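Local structure of Ice-binding protein (Colwellia, 3WP9) at residues A[22-27]-A[44-50]; A[191-197]-A[209-215]; A[81-85]-A[183-187]; A[8-14]-A[74-80]. The protein binds to the surface of ice crystals, inhibits their growth and prevents larger ice grains from forming at the expense of smaller ones. All blocks are in the same frame, centred on the assembly; numbering follows the deposited sequence.

Contact 1 (A[22-27]-A[44-50])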
loop_
_atom_site.group_PDB
_atom_site.type_symbol
_atom_site.label_atom_id
_atom_site.label_comp_id
_atom_site.label_asym_id
_atom_site.label_seq_id
_atom_site.Cartn_x
_atom_site.Cartn_y
_atom_site.Cartn_z
ATOM N N ILE A 22 -3.417 -12.459 5.816
ATOM C CA ILE A 22 -2.117 -12.070 5.235
ATOM C C ILE A 22 -1.341 -13.365 5.000
ATOM O O ILE A 22 -1.142 -14.169 5.938
ATOM C CB ILE A 22 -1.301 -11.154 6.168
ATOM C CG1 ILE A 22 -2.015 -9.837 6.515
ATOM C CG2 ILE A 22 0.053 -10.938 5.560
ATOM C CD1 ILE A 22 -1.191 -9.014 7.503
ATOM N N THR A 23 -0.918 -13.610 3.735
ATOM C CA THR A 23 -0.174 -14.847 3.439
ATOM C C THR A 23 1.294 -14.503 3.163
ATOM O O THR A 23 1.624 -13.359 2.770
ATOM C CB THR A 23 -0.709 -15.674 2.252
ATOM O OG1 THR A 23 -0.551 -14.952 1.059
ATOM C CG2 THR A 23 -2.183 -15.963 2.364
ATOM N N ASP A 24 2.164 -15.473 3.321
ATOM C CA ASP A 24 3.543 -15.227 3.113
ATOM C C ASP A 24 4.352 -16.444 2.688
ATOM O O ASP A 24 4.254 -17.531 3.303
ATOM C CB ASP A 24 4.107 -14.726 4.442
ATOM C CG ASP A 24 5.640 -14.451 4.380
ATOM O OD1 ASP A 24 6.071 -13.557 3.637
ATOM O OD2 ASP A 24 6.420 -15.108 5.113
ATOM N N VAL A 25 5.237 -16.235 1.721
ATOM C CA VAL A 25 6.263 -17.199 1.361
ATOM C C VAL A 25 7.532 -16.674 2.012
ATOM O O VAL A 25 8.046 -15.646 1.645
ATOM C CB VAL A 25 6.437 -17.327 -0.178
ATOM C CG1 VAL A 25 7.618 -18.237 -0.479
ATOM C CG2 VAL A 25 5.124 -17.811 -0.877
ATOM N N TYR A 26 7.937 -17.382 3.074
ATOM C CA TYR A 26 9.042 -17.027 3.984
ATOM C C TYR A 26 10.381 -17.065 3.224
ATOM O O TYR A 26 10.583 -17.888 2.331
ATOM C CB TYR A 26 9.060 -18.099 5.090
ATOM C CG TYR A 26 10.000 -17.870 6.231
ATOM C CD1 TYR A 26 9.570 -17.179 7.378
ATOM C CD2 TYR A 26 11.306 -18.370 6.200
ATOM C CE1 TYR A 26 10.414 -16.947 8.469
ATOM C CE2 TYR A 26 12.167 -18.151 7.289
ATOM C CZ TYR A 26 11.727 -17.423 8.406
ATOM O OH TYR A 26 12.573 -17.183 9.481
ATOM N N PRO A 27 11.314 -16.192 3.573
ATOM C CA PRO A 27 11.163 -15.137 4.604
ATOM C C PRO A 27 10.940 -13.730 4.030
ATOM O O PRO A 27 11.552 -13.381 3.019
ATOM C CB PRO A 27 12.568 -15.133 5.249
ATOM C CG PRO A 27 13.511 -15.374 4.107
ATOM C CD PRO A 27 12.722 -16.371 3.168
ATOM N N LEU A 44 -3.700 -14.863 9.751
ATOM C CA LEU A 44 -2.466 -14.011 9.642
ATOM C C LEU A 44 -1.291 -14.949 9.686
ATOM O O LEU A 44 -0.935 -15.473 10.738
ATOM C CB LEU A 44 -2.477 -12.984 10.808
ATOM C CG LEU A 44 -1.717 -11.681 10.539
ATOM C CD1 LEU A 44 -1.947 -10.804 11.791
ATOM C CD2 LEU A 44 -0.208 -11.895 10.341
ATOM N N LEU A 45 -0.726 -15.258 8.504
ATOM C CA LEU A 45 0.254 -16.344 8.367
ATOM C C LEU A 45 1.632 -15.796 8.197
ATOM O O LEU A 45 2.367 -16.238 7.324
ATOM C CB LEU A 45 -0.055 -17.145 7.100
ATOM C CG LEU A 45 -1.482 -17.703 7.040
ATOM C CD1 LEU A 45 -1.708 -18.325 5.627
ATOM C CD2 LEU A 45 -1.812 -18.642 8.185
ATOM N N LEU A 46 1.975 -14.710 8.875
ATOM C CA LEU A 46 3.396 -14.370 8.998
ATOM C C LEU A 46 3.923 -14.937 10.312
ATOM O O LEU A 46 3.132 -15.106 11.317
ATOM C CB LEU A 46 3.534 -12.817 9.126
ATOM C CG LEU A 46 3.440 -11.983 7.828
ATOM C CD1 LEU A 46 3.108 -10.512 8.060
ATOM C CD2 LEU A 46 4.819 -12.052 7.151
ATOM N N ASN A 47 5.241 -15.149 10.329
ATOM C CA ASN A 47 5.950 -15.692 11.488
ATOM C C ASN A 47 6.371 -14.474 12.322
ATOM O O ASN A 47 6.620 -13.431 11.789
ATOM C CB ASN A 47 7.166 -16.525 11.094
ATOM C CG ASN A 47 7.763 -17.282 12.287
ATOM O OD1 ASN A 47 8.361 -16.685 13.207
ATOM N ND2 ASN A 47 7.566 -18.595 12.305
ATOM N N CYS A 48 6.357 -14.613 13.656
ATOM C CA CYS A 48 6.705 -13.507 14.519
ATOM C C CYS A 48 8.077 -12.960 14.158
ATOM O O CYS A 48 8.321 -11.746 14.250
ATOM C CB CYS A 48 6.599 -13.966 15.974
ATOM S SG CYS A 48 4.863 -14.108 16.453
ATOM N N ASP A 49 8.968 -13.799 13.666
ATOM C CA ASP A 49 10.322 -13.308 13.295
ATOM C C ASP A 49 10.369 -12.487 11.992
ATOM O O ASP A 49 11.382 -11.884 11.626
ATOM C CB ASP A 49 11.369 -14.428 13.308
ATOM C CG ASP A 49 11.002 -15.633 12.392
ATOM O OD1 ASP A 49 10.466 -15.470 11.268
ATOM O OD2 ASP A 49 11.261 -16.793 12.805
ATOM N N GLU A 50 9.264 -12.431 11.284
ATOM C CA GLU A 50 9.245 -11.636 10.079
ATOM C C GLU A 50 8.709 -10.202 10.303
ATOM O O GLU A 50 8.715 -9.415 9.343
ATOM C CB GLU A 50 8.395 -12.326 8.968
ATOM C CG GLU A 50 8.901 -13.708 8.632
ATOM C CD GLU A 50 7.957 -14.409 7.690
ATOM O OE1 GLU A 50 8.197 -14.302 6.444
ATOM O OE2 GLU A 50 6.944 -14.982 8.191
HETATM O O HOH W 1 2.177 -17.919 5.035
#

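Contact 2 (A[191-197]-A[209-215])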
loop_
_atom_site.group_PDB
_atom_site.type_symbol
_atom_site.label_atom_id
_atom_site.label_comp_id
_atom_site.label_asym_id
_atom_site.label_seq_id
_atom_site.Cartn_x
_atom_site.Cartn_y
_atom_site.Cartn_z
ATOM N N VAL A 191 2.196 -9.259 -3.708
ATOM C CA VAL A 191 3.564 -8.730 -3.912
ATOM C C VAL A 191 4.421 -9.997 -4.226
ATOM O O VAL A 191 4.435 -10.914 -3.440
ATOM C CB VAL A 191 4.051 -8.015 -2.665
ATOM C CG1 VAL A 191 5.324 -7.255 -3.034
ATOM C CG2 VAL A 191 3.029 -7.011 -2.196
ATOM N N ASN A 192 5.035 -10.053 -5.391
ATOM C CA ASN A 192 5.788 -11.231 -5.811
ATOM C C ASN A 192 7.255 -11.216 -5.354
ATOM O O ASN A 192 7.776 -10.177 -4.754
ATOM C CB ASN A 192 5.551 -11.486 -7.290
ATOM C CG ASN A 192 4.265 -12.293 -7.527
ATOM O OD1 ASN A 192 3.563 -12.675 -6.591
ATOM N ND2 ASN A 192 4.017 -12.609 -8.813
ATOM N N THR A 193 7.939 -12.299 -5.620
ATOM C CA THR A 193 9.221 -12.628 -4.963
ATOM C C THR A 193 10.246 -11.487 -5.011
ATOM O O THR A 193 10.560 -10.964 -6.110
ATOM C CB THR A 193 9.835 -13.787 -5.762
ATOM O OG1 THR A 193 8.887 -14.874 -5.793
ATOM C CG2 THR A 193 11.163 -14.252 -5.161
ATOM N N GLY A 194 10.740 -11.146 -3.811
ATOM C CA GLY A 194 11.895 -10.251 -3.741
ATOM C C GLY A 194 11.634 -8.778 -3.812
ATOM O O GLY A 194 12.568 -7.937 -3.576
ATOM N N THR A 195 10.395 -8.376 -4.077
ATOM C CA THR A 195 10.089 -6.967 -4.222
ATOM C C THR A 195 10.151 -6.203 -2.887
ATOM O O THR A 195 9.896 -6.737 -1.812
ATOM C CB THR A 195 8.692 -6.865 -4.893
ATOM O OG1 THR A 195 8.883 -7.277 -6.244
ATOM C CG2 THR A 195 8.020 -5.467 -4.849
ATOM N N THR A 196 10.502 -4.913 -3.024
ATOM C CA THR A 196 10.499 -4.053 -1.856
ATOM C C THR A 196 9.363 -3.027 -1.982
ATOM O O THR A 196 9.082 -2.500 -3.101
ATOM C CB THR A 196 11.778 -3.214 -1.901
ATOM O OG1 THR A 196 12.875 -4.107 -1.729
ATOM C CG2 THR A 196 11.783 -2.146 -0.739
ATOM N N VAL A 197 8.673 -2.828 -0.859
ATOM C CA VAL A 197 7.676 -1.803 -0.859
ATOM C C VAL A 197 8.039 -0.800 0.291
ATOM O O VAL A 197 8.236 -1.215 1.411
ATOM C CB VAL A 197 6.278 -2.384 -0.552
ATOM C CG1 VAL A 197 5.286 -1.220 -0.341
ATOM C CG2 VAL A 197 5.895 -3.345 -1.691
ATOM N N LEU A 209 2.349 -11.987 0.370
ATOM C CA LEU A 209 3.739 -11.576 0.214
ATOM C C LEU A 209 4.543 -12.787 -0.211
ATOM O O LEU A 209 4.209 -13.951 0.171
ATOM C CB LEU A 209 4.342 -11.112 1.561
ATOM C CG LEU A 209 3.560 -9.956 2.242
ATOM C CD1 LEU A 209 4.312 -9.705 3.610
ATOM C CD2 LEU A 209 3.467 -8.718 1.319
ATOM N N GLN A 210 5.619 -12.520 -0.957
ATOM C CA GLN A 210 6.529 -13.580 -1.333
ATOM C C GLN A 210 7.937 -13.023 -1.154
ATOM O O GLN A 210 8.395 -12.286 -2.005
ATOM C CB GLN A 210 6.381 -14.079 -2.781
ATOM C CG GLN A 210 5.065 -14.728 -3.004
ATOM C CD GLN A 210 4.854 -15.039 -4.508
ATOM O OE1 GLN A 210 5.755 -14.844 -5.361
ATOM N NE2 GLN A 210 3.616 -15.379 -4.844
ATOM N N LYS A 211 8.627 -13.459 -0.089
ATOM C CA LYS A 211 10.042 -13.035 0.132
ATOM C C LYS A 211 10.272 -11.492 -0.047
ATOM O O LYS A 211 11.089 -11.084 -0.869
ATOM C CB LYS A 211 11.011 -13.831 -0.718
ATOM C CG LYS A 211 10.837 -15.341 -0.466
ATOM C CD LYS A 211 11.783 -16.154 -1.302
ATOM C CE LYS A 211 11.827 -17.616 -0.880
ATOM N NZ LYS A 211 12.375 -18.464 -2.000
ATOM N N ASN A 212 9.477 -10.677 0.648
ATOM C CA ASN A 212 9.541 -9.227 0.369
ATOM C C ASN A 212 10.119 -8.482 1.592
ATOM O O ASN A 212 10.215 -9.017 2.652
ATOM C CB ASN A 212 8.154 -8.660 0.161
ATOM C CG ASN A 212 7.425 -9.364 -1.000
ATOM O OD1 ASN A 212 6.313 -9.946 -0.805
ATOM N ND2 ASN A 212 8.004 -9.242 -2.201
ATOM N N THR A 213 10.477 -7.260 1.265
ATOM C CA THR A 213 10.840 -6.292 2.324
ATOM C C THR A 213 9.773 -5.244 2.219
ATOM O O THR A 213 9.622 -4.571 1.183
ATOM C CB THR A 213 12.145 -5.666 1.943
ATOM O OG1 THR A 213 13.167 -6.684 1.888
ATOM C CG2 THR A 213 12.541 -4.591 3.023
ATOM N N ILE A 214 8.976 -5.124 3.277
ATOM C CA ILE A 214 7.922 -4.182 3.318
ATOM C C ILE A 214 8.231 -3.188 4.465
ATOM O O ILE A 214 8.245 -3.624 5.645
ATOM C CB ILE A 214 6.547 -4.858 3.572
ATOM C CG1 ILE A 214 6.305 -6.086 2.602
ATOM C CG2 ILE A 214 5.426 -3.829 3.496
ATOM C CD1 ILE A 214 6.133 -5.831 1.127
ATOM N N ASN A 215 8.427 -1.909 4.087
ATOM C CA ASN A 215 8.816 -0.887 5.107
ATOM C C ASN A 215 7.764 0.192 5.273
ATOM O O ASN A 215 7.304 0.755 4.255
ATOM C CB ASN A 215 10.065 -0.167 4.629
ATOM C CG ASN A 215 11.267 -1.070 4.420
ATOM O OD1 ASN A 215 11.554 -1.914 5.246
ATOM N ND2 ASN A 215 11.981 -0.865 3.331
HETATM O O HOH W 2 13.223 -7.013 -0.930
#

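Contact 3 (A[81-85]-A[183-187])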
loop_
_atom_site.group_PDB
_atom_site.type_symbol
_atom_site.label_atom_id
_atom_site.label_comp_id
_atom_site.label_asym_id
_atom_site.label_seq_id
_atom_site.Cartn_x
_atom_site.Cartn_y
_atom_site.Cartn_z
ATOM N N MET A 81 -9.406 2.703 7.339
ATOM C CA MET A 81 -8.886 2.289 6.018
ATOM C C MET A 81 -10.008 2.474 4.989
ATOM O O MET A 81 -9.764 2.985 3.871
ATOM C CB MET A 81 -8.400 0.843 6.034
ATOM C CG MET A 81 -8.345 0.270 4.589
ATOM S SD MET A 81 -7.632 -1.393 4.488
ATOM C CE MET A 81 -8.822 -2.413 5.412
ATOM N N GLY A 82 -11.241 2.120 5.352
ATOM C CA GLY A 82 -12.327 2.307 4.357
ATOM C C GLY A 82 -12.708 3.762 4.103
ATOM O O GLY A 82 -12.998 4.119 2.955
ATOM N N ILE A 83 -12.647 4.580 5.158
ATOM C CA ILE A 83 -12.794 6.010 5.047
ATOM C C ILE A 83 -11.700 6.582 4.131
ATOM O O ILE A 83 -12.002 7.380 3.250
ATOM C CB ILE A 83 -12.759 6.690 6.479
ATOM C CG1 ILE A 83 -14.019 6.254 7.264
ATOM C CG2 ILE A 83 -12.575 8.210 6.358
ATOM C CD1 ILE A 83 -13.908 6.352 8.774
ATOM N N ALA A 84 -10.432 6.161 4.333
ATOM C CA ALA A 84 -9.313 6.597 3.452
ATOM C C ALA A 84 -9.507 6.270 2.002
ATOM O O ALA A 84 -9.280 7.118 1.085
ATOM C CB ALA A 84 -7.977 6.093 3.938
ATOM N N TYR A 85 -9.944 5.038 1.761
ATOM C CA TYR A 85 -10.165 4.604 0.419
ATOM C C TYR A 85 -11.225 5.518 -0.219
ATOM O O TYR A 85 -11.078 5.975 -1.338
ATOM C CB TYR A 85 -10.631 3.102 0.439
ATOM C CG TYR A 85 -10.984 2.621 -0.959
ATOM C CD1 TYR A 85 -10.085 1.896 -1.695
ATOM C CD2 TYR A 85 -12.181 2.941 -1.564
ATOM C CE1 TYR A 85 -10.359 1.491 -2.995
ATOM C CE2 TYR A 85 -12.472 2.550 -2.863
ATOM C CZ TYR A 85 -11.571 1.804 -3.575
ATOM O OH TYR A 85 -11.848 1.437 -4.867
ATOM N N VAL A 183 -1.048 1.986 -0.594
ATOM C CA VAL A 183 -1.983 1.230 -1.441
ATOM C C VAL A 183 -3.264 0.978 -0.667
ATOM O O VAL A 183 -3.260 0.281 0.385
ATOM C CB VAL A 183 -1.386 -0.097 -1.882
ATOM C CG1 VAL A 183 -2.241 -0.806 -2.924
ATOM C CG2 VAL A 183 -0.002 0.163 -2.503
ATOM N N LEU A 184 -4.284 1.662 -1.140
ATOM C CA LEU A 184 -5.720 1.502 -0.644
ATOM C C LEU A 184 -6.417 0.652 -1.672
ATOM O O LEU A 184 -6.926 1.105 -2.695
ATOM C CB LEU A 184 -6.398 2.867 -0.481
ATOM C CG LEU A 184 -5.725 3.607 0.678
ATOM C CD1 LEU A 184 -5.952 5.087 0.394
ATOM C CD2 LEU A 184 -6.300 3.169 2.045
ATOM N N SER A 185 -6.325 -0.667 -1.497
ATOM C CA SER A 185 -6.895 -1.600 -2.499
ATOM C C SER A 185 -8.270 -2.050 -2.037
ATOM O O SER A 185 -8.427 -2.404 -0.872
ATOM C CB SER A 185 -6.031 -2.895 -2.588
ATOM O OG SER A 185 -6.567 -3.740 -3.588
ATOM N N LYS A 186 -9.187 -2.084 -2.957
ATOM C CA LYS A 186 -10.546 -2.560 -2.633
ATOM C C LYS A 186 -10.548 -4.063 -2.449
ATOM O O LYS A 186 -11.461 -4.635 -1.796
ATOM C CB LYS A 186 -11.513 -2.120 -3.729
ATOM C CG LYS A 186 -12.974 -2.563 -3.478
ATOM C CD LYS A 186 -13.895 -1.434 -3.059
ATOM C CE LYS A 186 -13.602 -1.047 -1.624
ATOM N NZ LYS A 186 -14.724 -0.405 -0.825
ATOM N N THR A 187 -9.654 -4.727 -3.160
ATOM C CA THR A 187 -9.602 -6.191 -3.005
ATOM C C THR A 187 -8.208 -6.582 -2.500
ATOM O O THR A 187 -7.813 -6.106 -1.372
ATOM C CB THR A 187 -10.020 -7.031 -4.264
ATOM O OG1 THR A 187 -9.143 -6.834 -5.348
ATOM C CG2 THR A 187 -11.464 -6.657 -4.780
HETATM O O HOH W 3 -13.846 1.672 1.355
#

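Contact 4 (A[8-14]-A[74-80])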
loop_
_atom_site.group_PDB
_atom_site.type_symbol
_atom_site.label_atom_id
_atom_site.label_comp_id
_atom_site.label_asym_id
_atom_site.label_seq_id
_atom_site.Cartn_x
_atom_site.Cartn_y
_atom_site.Cartn_z
ATOM N N LEU A 8 -5.323 8.787 7.069
ATOM C CA LEU A 8 -5.442 7.313 7.223
ATOM C C LEU A 8 -5.989 6.920 8.589
ATOM O O LEU A 8 -6.309 5.776 8.833
ATOM C CB LEU A 8 -4.054 6.634 6.969
ATOM C CG LEU A 8 -3.402 6.916 5.624
ATOM C CD1 LEU A 8 -2.069 6.129 5.676
ATOM C CD2 LEU A 8 -4.330 6.485 4.472
ATOM N N GLY A 9 -6.146 7.860 9.521
ATOM C CA GLY A 9 -6.600 7.427 10.837
ATOM C C GLY A 9 -5.773 6.316 11.478
ATOM O O GLY A 9 -4.524 6.348 11.424
ATOM N N GLU A 10 -6.468 5.337 12.080
ATOM C CA GLU A 10 -5.817 4.264 12.853
ATOM C C GLU A 10 -5.151 3.282 11.849
ATOM O O GLU A 10 -4.198 2.563 12.239
ATOM C CB GLU A 10 -6.824 3.509 13.724
ATOM C CG GLU A 10 -7.345 4.294 14.921
ATOM C CD GLU A 10 -6.240 4.992 15.713
ATOM O OE1 GLU A 10 -5.119 4.469 15.868
ATOM O OE2 GLU A 10 -6.509 6.102 16.198
ATOM N N ALA A 11 -5.601 3.351 10.580
ATOM C CA ALA A 11 -4.905 2.593 9.504
ATOM C C ALA A 11 -3.473 3.060 9.264
ATOM O O ALA A 11 -2.583 2.292 8.852
ATOM C CB ALA A 11 -5.750 2.568 8.223
ATOM N N GLY A 12 -3.180 4.310 9.631
ATOM C CA GLY A 12 -1.901 4.831 9.350
ATOM C C GLY A 12 -0.825 4.336 10.302
ATOM O O GLY A 12 0.345 4.714 10.112
ATOM N N THR A 13 -1.190 3.519 11.306
ATOM C CA THR A 13 -0.241 2.902 12.226
ATOM C C THR A 13 0.164 1.511 11.719
ATOM O O THR A 13 1.068 0.874 12.264
ATOM C CB THR A 13 -0.779 2.791 13.640
ATOM O OG1 THR A 13 -2.022 2.121 13.617
ATOM C CG2 THR A 13 -1.024 4.169 14.236
ATOM N N PHE A 14 -0.484 1.081 10.631
ATOM C CA PHE A 14 -0.114 -0.243 10.072
ATOM C C PHE A 14 0.676 -0.137 8.777
ATOM O O PHE A 14 0.401 0.725 7.898
ATOM C CB PHE A 14 -1.384 -1.069 9.823
ATOM C CG PHE A 14 -2.071 -1.524 11.072
ATOM C CD1 PHE A 14 -1.767 -2.763 11.670
ATOM C CD2 PHE A 14 -3.005 -0.697 11.721
ATOM C CE1 PHE A 14 -2.378 -3.204 12.823
ATOM C CE2 PHE A 14 -3.640 -1.128 12.889
ATOM C CZ PHE A 14 -3.344 -2.381 13.447
ATOM N N LEU A 74 -8.270 -2.887 16.065
ATOM C CA LEU A 74 -8.335 -3.333 14.658
ATOM C C LEU A 74 -9.586 -2.891 13.960
ATOM O O LEU A 74 -9.563 -2.542 12.797
ATOM C CB LEU A 74 -8.213 -4.838 14.581
ATOM C CG LEU A 74 -6.755 -5.304 14.637
ATOM C CD1 LEU A 74 -6.795 -6.776 15.023
ATOM C CD2 LEU A 74 -5.887 -5.061 13.410
ATOM N N GLU A 75 -10.681 -2.886 14.686
ATOM C CA GLU A 75 -11.948 -2.409 14.173
ATOM C C GLU A 75 -11.855 -0.949 13.753
ATOM O O GLU A 75 -12.341 -0.603 12.678
ATOM C CB GLU A 75 -12.993 -2.510 15.271
ATOM C CG GLU A 75 -14.392 -2.292 14.705
ATOM C CD GLU A 75 -15.462 -2.373 15.778
ATOM O OE1 GLU A 75 -15.221 -2.986 16.860
ATOM O OE2 GLU A 75 -16.553 -1.830 15.526
ATOM N N LEU A 76 -11.207 -0.118 14.592
ATOM C CA LEU A 76 -10.981 1.286 14.265
ATOM C C LEU A 76 -10.093 1.396 13.021
ATOM O O LEU A 76 -10.504 2.098 12.099
ATOM C CB LEU A 76 -10.348 2.074 15.418
ATOM C CG LEU A 76 -11.211 2.193 16.680
ATOM C CD1 LEU A 76 -10.403 2.954 17.752
ATOM C CD2 LEU A 76 -12.517 2.851 16.322
ATOM N N ALA A 77 -8.913 0.743 13.011
ATOM C CA ALA A 77 -8.026 0.739 11.823
ATOM C C ALA A 77 -8.729 0.341 10.545
ATOM O O ALA A 77 -8.593 1.028 9.485
ATOM C CB ALA A 77 -6.823 -0.182 12.009
ATOM N N VAL A 78 -9.468 -0.791 10.592
ATOM C CA VAL A 78 -10.184 -1.210 9.369
ATOM C C VAL A 78 -11.213 -0.200 8.902
ATOM O O VAL A 78 -11.407 0.081 7.691
ATOM C CB VAL A 78 -10.746 -2.633 9.516
ATOM C CG1 VAL A 78 -11.734 -2.963 8.360
ATOM C CG2 VAL A 78 -9.615 -3.653 9.562
ATOM N N SER A 79 -11.937 0.368 9.875
ATOM C CA SER A 79 -12.870 1.500 9.569
ATOM C C SER A 79 -12.194 2.676 8.888
ATOM O O SER A 79 -12.649 3.136 7.841
ATOM C CB SER A 79 -13.434 2.041 10.901
ATOM O OG SER A 79 -14.521 1.216 11.209
ATOM N N ASP A 80 -11.096 3.165 9.482
ATOM C CA ASP A 80 -10.307 4.320 8.929
ATOM C C ASP A 80 -9.705 3.995 7.553
ATOM O O ASP A 80 -9.527 4.887 6.700
ATOM C CB ASP A 80 -9.209 4.734 9.896
ATOM C CG ASP A 80 -9.782 5.478 11.108
ATOM O OD1 ASP A 80 -10.932 5.923 10.955
ATOM O OD2 ASP A 80 -9.069 5.568 12.158
#

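Contact 1 (A[22-27]-A[44-50])
Leu45 N donates to Ile22 O at 2.8 Å, with an angle of 162° at the hydrogen. The bond belongs to a single bridge between Ile22 and Leu44, and beyond it the two backbones draw apart. A water then spans them, donating to Asp24 O and to Leu45 O. Apolar side chains pack beside the bridge. Those of Ile22 and Leu44 lie alongside each other and point the same way, with Ile22 CD1 4.1 Å from Leu44 CG. The CG2 branch of Ile22 meets Leu46 CD1 at 4.0 Å. The other methyl of Leu46, CD2, touches the side chain of Asp24, which crosses it at about a right angle. Asp24 and Glu50 bring their carboxylates in from opposite directions, but the modelled gap between them is too short to trust. Ser28 makes hydrogen bonds to both acids, through OG to Asp24 OD1 and through N to Glu50 OE1. The other oxygen, Glu50 OE2, accepts from Asn47 N at 2.7 Å on its anti lone pair. Asn47 OD1 takes Asp49 N in an Asx turn. Tyr26 has CG anti to its own N (chi1 -173°), and its ring reaches over to this turn. Tyr26 OH donates to Asp49 OD1 at 3.3 Å from above the carboxylate plane, and that oxygen lies at the ring edge. Strand 22-25 is an edge strand of its parallel sheet, next to strand 207-210. The loop 44-50 runs between strands 33-36 and 55-57; Leu44 and Leu46 rest on Met55, and Cys48 is tied to Cys66 by a disulfide.

Contact 2 (A[191-197]-A[209-215])
Thr196 and Val197 pair with Thr213 and Ile214 as neighbouring parallel strands. Val197 N donates to Thr213 O at 2.8 Å, and Asn215 N to Val197 O with an angle of 176° at the hydrogen. At the turn, Gly194 N reaches Gln210 O at 3.2 Å. The side-chain bonds centre on the buried amide of Asn212. Its CG stands anti to the carbonyl carbon (chi1 -58°), which turns the amide in toward the type II turn from Asn192 to Thr195. Asn212 ND2 donates to Asn192 O at 2.7 Å and to Thr195 O at 3.2 Å. Asn192 O also takes Thr195 N, and Thr213 N reaches Thr195 O from the face opposite ND2. Asn212 OD1 accepts from Gln210 N at 2.7 Å, the donor standing above the carbonyl plane. A leucine in place of Asn212 would probably leave Gln210 N without this acceptor and Asn192 O with one donor fewer, so that the turn could shift. Apolar contacts lie on the inner side. Val191 CG2 meets Leu209 CD2, and Val197 CG2 lies 3.8 Å from Ile214 CD1, the paired side chains running alongside. On the other face Thr196 and Thr213 point the same way, and a water bonds to both OG1 atoms while donating to Gly194 O. Such stacked turns, with an asparagine amide bonded inside, suit successive coils of a right-handed parallel beta-helix. Thr193 to Thr196 form a T-A/G-X-T/N motif, assigned to ice binding by similarity.

Contact 3 (A[81-85]-A[183-187])
Lys186 lies over one face of the Tyr85 ring. The lysine chain is bent at chi2 and chi3 and crosses the tyrosine at about a right angle. Lys186 CE makes a CH-pi contact 4.1 Å from the ring centroid of Tyr85. Lys186 NZ makes a cation-pi contact at 4.6 Å from the Tyr85 centroid, 26° off the ring normal. Leu184 O sits at the ring edge, 3.4 Å from Tyr85 CD1. The ring gets there with CG anti to the backbone N of Tyr85 (chi1 176°). An alanine at this position is likely to deprive the lysine of its aromatic floor and leave Gln166, which bonds to the tyrosine OH, without that partner. Helix 71-89 lies along the outside of the beta-helix here. Its segment 81-85 crosses strand 183-185 at 95°, with the axes 8.7 Å apart. The apolar contacts fill this crossing. Leu184 points at the helix, and Leu184 CD2 lies 3.9 Å from Ala84 CB and also meets Met81 CG. Leu184 CB touches Tyr85 CD1 at 4.0 Å. Leu202 of the adjoining strand 200-203 packs against both Met81 and Leu184. The polar link is indirect: a water donates to Gly82 O and accepts from Lys186 NZ at 3.1 Å. Lys186 NZ also makes a weak hydrogen bond to Gln204 OE1.

Contact 4 (A[8-14]-A[74-80])
Asp80 CG stands anti to the carbonyl carbon (chi1 -74°), which directs the carboxylate at the backbone of Gly9 and Glu10. Phe14 CG takes the same setting (chi1 -70°) and carries its ring to Ala77 and Leu74. The Asp80 carboxylate makes the one direct hydrogen bond between the segments. Glu10 N donates to Asp80 OD2 at 2.6 Å, with an angle of 167° at the hydrogen. The oxygen is met on its anti side, a little out of the carboxylate plane. Gly9 passes close by with a positive phi, and a side chain there would run into Asp80 OD2. The bond holds the start of the short 3-10 segment 10-13 against helix 71-89. In this way the loop before strand 14-18, an inner strand of the large parallel sheet of the beta-helix, is pinned to the helix that flanks the sheet. The 3-10 segment is also tied within itself. Glu10 O accepts from both the N and the OG1 of Thr13, the OG1 bond being 2.6 Å. Apolar packing surrounds the phenylalanine. Ala77 CB lies 3.4 Å from Phe14 CE2, and Leu74 CD2 lies 3.7 Å from Phe14 CZ, its side chain crossing the phenylalanine at about a right angle. The methyl of Ala11 rests on a backbone carbonyl, with Ala11 CB 3.5 Å from Ala77 O. Glu10 runs alongside Leu76, with Glu10 CG 3.8 Å from Leu76 CB. The glutamate then turns aside, and Glu10 OE2 stays 4.8 Å from Asp80 OD2, a spacing at which the two like charges would probably still feel each other.

How the contacts relate
From the N terminus, segment 8-14 opens contact 4, which closes when the chain reaches helix 71-89. Contact 1 forms and closes within that loop, joining strand 22-25 to the loop 44-50. The same helix then opens contact 3, whose long loop closes at strand 182-185. Contacts 3 and 4 meet along the helix, where Ala84 packs on Leu8 and Met81 on Ala11. Contact 2 follows in series and joins neighbouring coils near the C-terminal end. No two contacts cross. Contacts 1 and 2 share a sheet: strands 22-25 and 207-210 are neighbours, so an early part of the chain lies beside a late one.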